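Long-range contacts in precorrin-6Y C5,15-methyltransferase (PDB 3HM2), which probably transfers methyl groups from S-adenosyl-L-methionine to a precorrin in adenosylcobalamin biosynthesis, this chain being one domain of the longer enzyme: residues 48-53 against 75-80; 18-23 against 122-127. All coordinates share one frame; numbering follows the deposited sequence.

Interaction 1 (48-53 against 75-80)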
loop_
_atom_site.group_PDB
_atom_site.type_symbol
_atom_site.label_atom_id
_atom_site.label_comp_id
_atom_site.label_asym_id
_atom_site.label_seq_id
_atom_site.Cartn_x
_atom_site.Cartn_y
_atom_site.Cartn_z
ATOM N N PRO A 48 -23.747 20.321 -15.743
ATOM C CA PRO A 48 -24.386 21.275 -16.653
ATOM C C PRO A 48 -23.551 22.538 -16.829
ATOM O O PRO A 48 -22.878 22.968 -15.892
ATOM C CB PRO A 48 -25.699 21.607 -15.940
ATOM C CG PRO A 48 -25.398 21.402 -14.498
ATOM C CD PRO A 48 -24.431 20.254 -14.439
ATOM N N GLN A 49 -23.597 23.124 -18.022
ATOM C CA GLN A 49 -23.026 24.446 -18.249
ATOM C C GLN A 49 -21.510 24.427 -18.092
ATOM O O GLN A 49 -20.967 24.996 -17.145
ATOM C CB GLN A 49 -23.641 25.467 -17.290
ATOM C CG GLN A 49 -25.161 25.448 -17.254
ATOM C CD GLN A 49 -25.743 26.674 -16.579
ATOM O OE1 GLN A 49 -26.303 26.589 -15.486
ATOM N NE2 GLN A 49 -25.614 27.825 -17.228
ATOM N N THR A 50 -20.831 23.768 -19.026
ATOM C CA THR A 50 -19.374 23.720 -19.024
ATOM C C THR A 50 -18.830 23.419 -20.416
ATOM O O THR A 50 -19.466 22.718 -21.204
ATOM C CB THR A 50 -18.846 22.662 -18.037
ATOM O OG1 THR A 50 -19.352 21.371 -18.401
ATOM C CG2 THR A 50 -19.285 22.991 -16.618
ATOM N N THR A 51 -17.649 23.953 -20.713
ATOM C CA THR A 51 -16.926 23.588 -21.925
ATOM C C THR A 51 -15.564 22.987 -21.593
ATOM O O THR A 51 -14.859 23.472 -20.709
ATOM C CB THR A 51 -16.729 24.802 -22.852
ATOM O OG1 THR A 51 -15.673 25.627 -22.346
ATOM C CG2 THR A 51 -18.009 25.619 -22.938
ATOM N N ALA A 52 -15.200 21.928 -22.310
ATOM C CA ALA A 52 -13.902 21.290 -22.128
ATOM C C ALA A 52 -13.062 21.379 -23.398
ATOM O O ALA A 52 -13.596 21.415 -24.506
ATOM C CB ALA A 52 -14.078 19.840 -21.706
ATOM N N VAL A 53 -11.744 21.413 -23.228
ATOM C CA VAL A 53 -10.824 21.436 -24.364
ATOM C C VAL A 53 -9.871 20.225 -24.339
ATOM O O VAL A 53 -9.267 19.871 -23.301
ATOM C CB VAL A 53 -10.055 22.781 -24.536
ATOM C CG1 VAL A 53 -9.155 22.713 -25.764
ATOM C CG2 VAL A 53 -11.016 23.946 -24.672
ATOM N N SER A 75 -21.721 16.847 -27.339
ATOM C CA SER A 75 -21.042 17.281 -28.575
ATOM C C SER A 75 -20.826 18.811 -28.690
ATOM O O SER A 75 -19.904 19.283 -29.364
ATOM C CB SER A 75 -21.830 16.763 -29.793
ATOM O OG SER A 75 -23.226 16.646 -29.508
ATOM N N ASP A 76 -21.682 19.573 -28.016
ATOM C CA ASP A 76 -21.761 21.016 -28.213
ATOM C C ASP A 76 -21.062 21.843 -27.130
ATOM O O ASP A 76 -21.323 23.048 -26.993
ATOM C CB ASP A 76 -23.230 21.453 -28.365
ATOM C CG ASP A 76 -24.122 20.983 -27.210
ATOM O OD1 ASP A 76 -25.356 21.162 -27.303
ATOM O OD2 ASP A 76 -23.595 20.446 -26.212
ATOM N N ARG A 77 -20.171 21.205 -26.376
ATOM C CA ARG A 77 -19.438 21.896 -25.323
ATOM C C ARG A 77 -18.012 21.372 -25.267
ATOM O O ARG A 77 -17.266 21.638 -24.328
ATOM C CB ARG A 77 -20.137 21.711 -23.971
ATOM C CG ARG A 77 -21.641 21.479 -24.091
ATOM C CD ARG A 77 -22.341 21.703 -22.781
ATOM N NE ARG A 77 -21.484 21.421 -21.626
ATOM C CZ ARG A 77 -21.633 20.383 -20.816
ATOM N NH1 ARG A 77 -20.828 20.241 -19.801
ATOM N NH2 ARG A 77 -22.599 19.490 -21.021
ATOM N N ILE A 78 -17.626 20.615 -26.282
ATOM C CA ILE A 78 -16.264 20.126 -26.355
ATOM C C ILE A 78 -15.656 20.589 -27.667
ATOM O O ILE A 78 -16.302 20.523 -28.706
ATOM C CB ILE A 78 -16.213 18.583 -26.266
ATOM C CG1 ILE A 78 -14.826 18.113 -25.830
ATOM C CG2 ILE A 78 -16.567 17.982 -27.588
ATOM C CD1 ILE A 78 -14.775 16.739 -25.313
ATOM N N ALA A 79 -14.439 21.117 -27.602
ATOM C CA ALA A 79 -13.613 21.228 -28.800
ATOM C C ALA A 79 -12.515 20.170 -28.714
ATOM O O ALA A 79 -11.935 19.974 -27.651
ATOM C CB ALA A 79 -13.008 22.591 -28.910
ATOM N N VAL A 80 -12.241 19.501 -29.829
ATOM C CA VAL A 80 -11.128 18.562 -29.906
ATOM C C VAL A 80 -10.009 19.105 -30.788
ATOM O O VAL A 80 -10.088 19.046 -32.015
ATOM C CB VAL A 80 -11.581 17.194 -30.451
ATOM C CG1 VAL A 80 -10.536 16.132 -30.148
ATOM C CG2 VAL A 80 -12.929 16.809 -29.862
#
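A52 pairs with two residues at once, its backbone N donating to R77 O (2.9 Å) and its O accepting from A79 N (3.2 Å). This alternation, with one residue bridging the two neighbours of its partner I78, is the signature of parallel β-pairing. Here it joins strands 50-55 and 78-81 of a β-α-β unit whose connection is helix 59-70, within the Rossmann-like α/β sheet of a class I methyltransferase. The short segments 50-53 and 78-80 run 10° apart, and 78-81 is the outermost strand of this chain's sheet on that side.

Ahead of the pairing, the side chain of R77 takes over. Its aliphatic chain bends at chi3 (-29°), which swings the guanidinium back alongside T50. NE is directed at T50 O, although the modelled 2.4 Å between R77 NE and T50 O is too short to be taken literally. NH1 reaches the same carbonyl only weakly and also points at T50 OG1, at an equally doubtful separation; the hydroxyl lies at the guanidinium edge, near its plane, while Q49 N sits over one face. The group has further support, since NH1 also bonds L44 O. T50 OG1 in turn hydrogen-bonds T47 O, so any bond from R77 would probably use the hydroxyl oxygen as acceptor.

Packing follows the alternation of the strands. A52 and I78 share one sheet face, where both meet L44 of helix 38-44 and I78 also meets A69 of helix 59-70. V53 and A79 emerge on the other face, with V53 against T28 and W30 of the adjoining strand. With its CG1 anti to the backbone N (chi1 -159°), I78 brings that carbon to 3.8 Å from A52 O.

Interaction 2 (18-23 against 122-127)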
loop_
_atom_site.group_PDB
_atom_site.type_symbol
_atom_site.label_atom_id
_atom_site.label_comp_id
_atom_site.label_asym_id
_atom_site.label_seq_id
_atom_site.Cartn_x
_atom_site.Cartn_y
_atom_site.Cartn_z
ATOM N N ILE A 18 -11.701 13.480 -11.412
ATOM C CA ILE A 18 -12.838 14.390 -11.450
ATOM C C ILE A 18 -13.045 15.050 -10.076
ATOM O O ILE A 18 -13.086 16.275 -9.966
ATOM C CB ILE A 18 -14.125 13.727 -11.989
ATOM C CG1 ILE A 18 -13.822 12.919 -13.258
ATOM C CG2 ILE A 18 -15.166 14.780 -12.323
ATOM C CD1 ILE A 18 -13.859 13.729 -14.573
ATOM N N SER A 19 -13.122 14.256 -9.015
ATOM C CA SER A 19 -13.306 14.834 -7.680
ATOM C C SER A 19 -12.236 15.882 -7.340
ATOM O O SER A 19 -12.507 16.820 -6.592
ATOM C CB SER A 19 -13.334 13.761 -6.584
ATOM O OG SER A 19 -12.091 13.708 -5.891
ATOM N N ALA A 20 -11.038 15.711 -7.890
ATOM C CA ALA A 20 -9.925 16.605 -7.595
ATOM C C ALA A 20 -10.047 17.911 -8.373
ATOM O O ALA A 20 -9.690 18.978 -7.873
ATOM C CB ALA A 20 -8.601 15.923 -7.904
ATOM N N LEU A 21 -10.552 17.820 -9.599
ATOM C CA LEU A 21 -10.606 18.969 -10.494
ATOM C C LEU A 21 -11.664 19.970 -10.043
ATOM O O LEU A 21 -11.551 21.168 -10.306
ATOM C CB LEU A 21 -10.886 18.519 -11.929
ATOM C CG LEU A 21 -9.773 17.730 -12.621
ATOM C CD1 LEU A 21 -10.334 16.901 -13.767
ATOM C CD2 LEU A 21 -8.678 18.664 -13.116
ATOM N N ALA A 22 -12.691 19.473 -9.362
ATOM C CA ALA A 22 -13.647 20.335 -8.678
ATOM C C ALA A 22 -14.379 21.237 -9.664
ATOM O O ALA A 22 -14.135 22.443 -9.718
ATOM C CB ALA A 22 -12.946 21.166 -7.615
ATOM N N PRO A 23 -15.278 20.646 -10.445
ATOM C CA PRO A 23 -15.958 21.371 -11.523
ATOM C C PRO A 23 -17.031 22.312 -10.985
ATOM O O PRO A 23 -17.842 21.910 -10.151
ATOM C CB PRO A 23 -16.604 20.249 -12.339
ATOM C CG PRO A 23 -15.728 19.071 -12.106
ATOM C CD PRO A 23 -15.242 19.194 -10.689
ATOM N N ARG A 122 -6.761 26.242 -11.392
ATOM C CA ARG A 122 -6.534 24.912 -10.840
ATOM C C ARG A 122 -5.940 23.975 -11.886
ATOM O O ARG A 122 -6.432 23.892 -13.011
ATOM C CB ARG A 122 -7.838 24.329 -10.292
ATOM C CG ARG A 122 -8.361 25.035 -9.053
ATOM C CD ARG A 122 -9.836 24.744 -8.832
ATOM N NE ARG A 122 -10.692 25.671 -9.566
ATOM C CZ ARG A 122 -11.876 25.350 -10.078
ATOM N NH1 ARG A 122 -12.350 24.119 -9.937
ATOM N NH2 ARG A 122 -12.588 26.259 -10.731
ATOM N N LEU A 123 -4.877 23.271 -11.508
ATOM C CA LEU A 123 -4.399 22.111 -12.287
ATOM C C LEU A 123 -4.183 20.831 -11.469
ATOM O O LEU A 123 -3.449 20.832 -10.473
ATOM C CB LEU A 123 -3.105 22.413 -13.051
ATOM C CG LEU A 123 -2.711 21.304 -14.039
ATOM C CD1 LEU A 123 -1.913 21.879 -15.234
ATOM C CD2 LEU A 123 -1.970 20.130 -13.374
ATOM N N VAL A 124 -4.789 19.736 -11.938
ATOM C CA VAL A 124 -4.597 18.428 -11.342
ATOM C C VAL A 124 -3.873 17.522 -12.319
ATOM O O VAL A 124 -4.286 17.386 -13.457
ATOM C CB VAL A 124 -5.938 17.855 -10.980
ATOM C CG1 VAL A 124 -5.801 16.863 -9.831
ATOM C CG2 VAL A 124 -6.850 19.001 -10.577
ATOM N N ALA A 125 -2.757 16.942 -11.884
ATOM C CA ALA A 125 -1.939 16.077 -12.743
ATOM C C ALA A 125 -1.768 14.648 -12.201
ATOM O O ALA A 125 -1.880 14.408 -11.009
ATOM C CB ALA A 125 -0.575 16.719 -13.011
ATOM N N ASN A 126 -1.521 13.712 -13.113
ATOM C CA ASN A 126 -1.338 12.312 -12.788
ATOM C C ASN A 126 -0.012 11.856 -13.258
ATOM O O ASN A 126 0.422 12.218 -14.356
ATOM C CB ASN A 126 -2.355 11.448 -13.504
ATOM C CG ASN A 126 -3.611 11.298 -12.727
ATOM O OD1 ASN A 126 -3.820 11.995 -11.735
ATOM N ND2 ASN A 126 -4.470 10.388 -13.164
ATOM N N ALA A 127 0.609 11.017 -12.437
ATOM C CA ALA A 127 1.908 10.440 -12.717
ATOM C C ALA A 127 1.763 8.978 -12.402
ATOM O O ALA A 127 0.968 8.608 -11.554
ATOM C CB ALA A 127 3.003 11.069 -11.815
#
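The guanidinium of R122 receives A22 O at its edge, close to the plane, whereas L21 O, at the end of helix 9-21, approaches NH1 obliquely. NH1 thus serves two successive carbonyls: the bond to L21 O is weak (3.1 Å, 121°), and the one to A22 O is modelled too short for its length to be trusted. A bend at chi3 (-87°) carries the group away from the strand towards these oxygens. NH2 is held separately by a salt bridge to E27, so the arginine links the helix end to the strand that follows it.

A positive charge beside the C-terminal carbonyls of a helix is probably favourable. A22, the first residue to leave the helical conformation, has a positive phi (62°), and its CB lies 3.8 Å from R122 NH1. In the Rossmann-like fold, this helix precedes the first sheet strand and packs across the face that strand 122-127 contributes to.

V124 makes the apolar part of the contact by dividing its methyls. CG1 touches A20 CB at 3.5 Å, while CG2 comes to 3.8 Å from L21 CG, the leucine crossing the valine at a slant. F99 of the neighbouring strand and I39 of helix 38-44 also border L21, while Q172 and T174 flank V124 from strand 162-176.

Interaction 1 and interaction 2 illustrate two ways of building on one sheet: pairing a further strand onto its edge, and laying a helix over its face. Their centres are about 17 Å apart and their nearest atoms about 6 Å, without touching. Along the chain, interaction 1 is nested within the loop closed by interaction 2. Helix 38-44 lies between them, its W43 meeting both A52 and L21. The metal sites seen for this protein are unoccupied in this chain; E63, one of their ligands, has its side chain about 12 Å from that of I78. Interaction 2 lies away from them. An acetic acid molecule, probably from crystallisation, lies about 3 Å from the V53 side chain.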